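Local coordinates for 16L protein (PDB 6TQP) that probably inhibits apoptosis of the infected host cell as a poxviral Bcl-2-like protein, at residues Phe12-Val21 against Ala130-Ile141. Numbering follows the deposited sequence.
Sequences FNNSIKNVIV and ALKISENSEDLI
Asn13 OD1 receives two bonds from Ser137, one from its hydroxyl and a weak one from its backbone N. Ser137 OG donates to Asn13 OD1 at 2.4 Å, so short that the exact length is doubtful. Ser137 N adds the weak bond to Asn13 OD1 at 3.3 Å. Ser137 OG can point at the amide because it lies between its own backbone N and carbonyl carbon (chi1 54°). The other end of the Asn13 amide is held through a water, which accepts from Asn13 ND2 at 2.8 Å and from Asn136 N. The amide thus ties to the later half of the type II turn from Ser134 to Ser137, the turn that links helices 120-134 and 137-148.

Beside this polar patch Ile16 is a knob among Ser134, Ser137, Leu140 and Ile141. Ile16 CG1 meets Ser137 CB at 3.7 Å, while Ile16 CG2 lies against Ser134 and Leu140. Phe12 crosses Ile141 at about a right angle, with ring atom CD2 near Ile141 CD1. Further along, Ile20 CD1 presses on Ile133 CG2 at a tight 3.4 Å, and Ile20 CG2 touches Ala130 CB. Lys17 and Leu131 lie side by side, pointing the same way, with Lys17 CD 3.5 Å from Leu131 CD2.

Helix 12-27 therefore packs across the junction of helices 120-134 and 137-148 in this all-helical Bcl-2-like fold. Tyr39 of helix 38-68 borders Phe12 and Ile141, and Ile103 of helix 96-113 touches both Ile20 and Ile133.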
# COMPACT_ATOMS: atom_id res chain seq x y z
N PHE A 12 8.02 3.73 15.44
CA PHE A 12 8.16 3.02 14.16
C PHE A 12 6.87 3.04 13.34
O PHE A 12 6.91 3.19 12.11
CB PHE A 12 8.59 1.58 14.42
CG PHE A 12 9.99 1.47 14.97
CD1 PHE A 12 10.21 1.04 16.27
CD2 PHE A 12 11.07 1.83 14.19
CE1 PHE A 12 11.50 0.95 16.77
CE2 PHE A 12 12.36 1.74 14.69
CZ PHE A 12 12.57 1.31 15.98
N ASN A 13 5.72 2.86 13.99
CA ASN A 13 4.45 2.93 13.27
C ASN A 13 4.30 4.28 12.58
O ASN A 13 3.91 4.35 11.41
CB ASN A 13 3.28 2.69 14.21
CG ASN A 13 3.26 1.28 14.77
OD1 ASN A 13 4.18 0.49 14.54
ND2 ASN A 13 2.21 0.95 15.52
N ASN A 14 4.62 5.37 13.29
CA ASN A 14 4.56 6.70 12.71
C ASN A 14 5.50 6.83 11.52
O ASN A 14 5.15 7.46 10.51
CB ASN A 14 4.88 7.73 13.78
CG ASN A 14 4.76 9.15 13.26
OD1 ASN A 14 3.68 9.60 12.89
ND2 ASN A 14 5.88 9.87 13.26
N SER A 15 6.70 6.26 11.61
CA SER A 15 7.64 6.32 10.49
C SER A 15 7.03 5.70 9.24
O SER A 15 7.06 6.29 8.16
CB SER A 15 8.95 5.59 10.85
OG SER A 15 9.60 6.19 11.96
N ILE A 16 6.47 4.49 9.38
CA ILE A 16 5.87 3.81 8.24
C ILE A 16 4.68 4.60 7.70
O ILE A 16 4.52 4.74 6.49
CB ILE A 16 5.48 2.37 8.64
CG1 ILE A 16 6.73 1.50 8.79
CG2 ILE A 16 4.56 1.73 7.62
CD1 ILE A 16 7.57 1.36 7.54
N LYS A 17 3.83 5.11 8.59
CA LYS A 17 2.68 5.89 8.12
C LYS A 17 3.15 7.08 7.29
O LYS A 17 2.60 7.35 6.21
CB LYS A 17 1.85 6.37 9.30
CG LYS A 17 0.54 7.07 8.89
CD LYS A 17 -0.03 7.96 9.98
CE LYS A 17 0.76 9.24 10.15
NZ LYS A 17 -0.13 10.40 10.43
N ASN A 18 4.15 7.80 7.78
CA ASN A 18 4.66 8.95 7.04
C ASN A 18 5.23 8.53 5.70
O ASN A 18 5.03 9.21 4.69
CB ASN A 18 5.72 9.68 7.87
CG ASN A 18 5.12 10.48 8.98
OD1 ASN A 18 3.93 10.79 8.95
ND2 ASN A 18 5.92 10.84 9.97
N VAL A 19 5.93 7.39 5.67
CA VAL A 19 6.56 6.94 4.43
C VAL A 19 5.50 6.60 3.39
O VAL A 19 5.63 6.92 2.21
CB VAL A 19 7.49 5.75 4.72
CG1 VAL A 19 7.89 5.05 3.42
CG2 VAL A 19 8.74 6.21 5.47
N ILE A 20 4.41 5.95 3.82
CA ILE A 20 3.39 5.52 2.87
C ILE A 20 2.69 6.72 2.25
O ILE A 20 2.49 6.78 1.03
CB ILE A 20 2.40 4.57 3.56
CG1 ILE A 20 3.12 3.26 3.93
CG2 ILE A 20 1.20 4.27 2.64
CD1 ILE A 20 2.32 2.35 4.83
N VAL A 21 2.30 7.69 3.08
CA VAL A 21 1.63 8.88 2.56
C VAL A 21 2.54 9.61 1.59
O VAL A 21 2.12 10.03 0.51
CB VAL A 21 1.18 9.79 3.72
CG1 VAL A 21 0.60 11.12 3.18
CG2 VAL A 21 0.15 9.06 4.56
N ALA A 130 -2.81 3.77 5.34
CA ALA A 130 -1.46 3.93 5.86
C ALA A 130 -1.42 3.62 7.35
O ALA A 130 -0.47 2.99 7.84
CB ALA A 130 -0.95 5.35 5.60
N LEU A 131 -2.45 4.05 8.09
CA LEU A 131 -2.50 3.78 9.52
C LEU A 131 -2.54 2.28 9.78
O LEU A 131 -1.78 1.76 10.61
CB LEU A 131 -3.73 4.45 10.14
CG LEU A 131 -3.62 5.92 10.49
CD1 LEU A 131 -4.97 6.44 10.92
CD2 LEU A 131 -2.58 6.14 11.59
N LYS A 132 -3.41 1.57 9.08
CA LYS A 132 -3.53 0.13 9.30
C LYS A 132 -2.28 -0.61 8.86
O LYS A 132 -1.88 -1.58 9.51
CB LYS A 132 -4.74 -0.41 8.55
CG LYS A 132 -6.08 -0.06 9.15
CD LYS A 132 -6.27 -0.61 10.56
CE LYS A 132 -6.32 -2.12 10.56
NZ LYS A 132 -6.64 -2.65 11.91
N ILE A 133 -1.65 -0.18 7.77
CA ILE A 133 -0.41 -0.83 7.37
C ILE A 133 0.67 -0.61 8.41
O ILE A 133 1.51 -1.49 8.65
CB ILE A 133 0.03 -0.33 5.98
CG1 ILE A 133 -0.96 -0.82 4.92
CG2 ILE A 133 1.44 -0.80 5.67
CD1 ILE A 133 -0.71 -0.24 3.52
N SER A 134 0.64 0.54 9.09
CA SER A 134 1.68 0.90 10.05
C SER A 134 1.56 0.16 11.37
O SER A 134 2.51 0.19 12.16
CB SER A 134 1.65 2.41 10.31
OG SER A 134 0.51 2.78 11.04
N GLU A 135 0.45 -0.51 11.63
CA GLU A 135 0.36 -1.30 12.84
C GLU A 135 1.36 -2.45 12.74
O GLU A 135 1.61 -2.98 11.65
CB GLU A 135 -1.08 -1.79 13.03
CG GLU A 135 -2.11 -0.65 13.17
CD GLU A 135 -3.56 -1.13 13.26
OE1 GLU A 135 -3.78 -2.36 13.18
OE2 GLU A 135 -4.46 -0.27 13.43
N ASN A 136 1.99 -2.80 13.87
CA ASN A 136 3.01 -3.85 13.88
C ASN A 136 4.12 -3.56 12.86
O ASN A 136 4.61 -4.46 12.18
CB ASN A 136 2.39 -5.21 13.61
CG ASN A 136 1.13 -5.44 14.41
OD1 ASN A 136 0.05 -5.59 13.85
ND2 ASN A 136 1.27 -5.44 15.73
N SER A 137 4.52 -2.29 12.76
CA SER A 137 5.49 -1.90 11.74
C SER A 137 6.82 -2.65 11.91
O SER A 137 7.55 -2.84 10.93
CB SER A 137 5.72 -0.39 11.78
OG SER A 137 6.07 0.03 13.09
N GLU A 138 7.15 -3.06 13.13
CA GLU A 138 8.40 -3.78 13.38
C GLU A 138 8.54 -4.97 12.43
O GLU A 138 9.62 -5.20 11.86
CB GLU A 138 8.45 -4.24 14.84
CG GLU A 138 8.97 -3.20 15.81
CD GLU A 138 9.21 -3.76 17.21
OE1 GLU A 138 8.63 -4.82 17.54
OE2 GLU A 138 9.97 -3.13 17.98
N ASP A 139 7.47 -5.75 12.26
CA ASP A 139 7.51 -6.89 11.36
C ASP A 139 7.71 -6.45 9.92
O ASP A 139 8.45 -7.09 9.16
CB ASP A 139 6.24 -7.72 11.49
CG ASP A 139 6.05 -8.27 12.88
OD1 ASP A 139 7.07 -8.53 13.55
OD2 ASP A 139 4.88 -8.44 13.30
N LEU A 140 7.07 -5.35 9.51
CA LEU A 140 7.26 -4.87 8.15
C LEU A 140 8.68 -4.36 7.95
O LEU A 140 9.31 -4.63 6.92
CB LEU A 140 6.23 -3.78 7.83
CG LEU A 140 6.38 -3.04 6.50
CD1 LEU A 140 6.34 -4.01 5.33
CD2 LEU A 140 5.26 -2.04 6.39
N ILE A 141 9.20 -3.62 8.92
CA ILE A 141 10.56 -3.10 8.80
C ILE A 141 11.56 -4.24 8.70
O ILE A 141 12.45 -4.23 7.85
CB ILE A 141 10.85 -2.15 9.98
CG1 ILE A 141 10.00 -0.87 9.85
CG2 ILE A 141 12.35 -1.79 10.04
CD1 ILE A 141 10.08 0.07 11.03
O HOH W 1 1.20 -1.51 16.52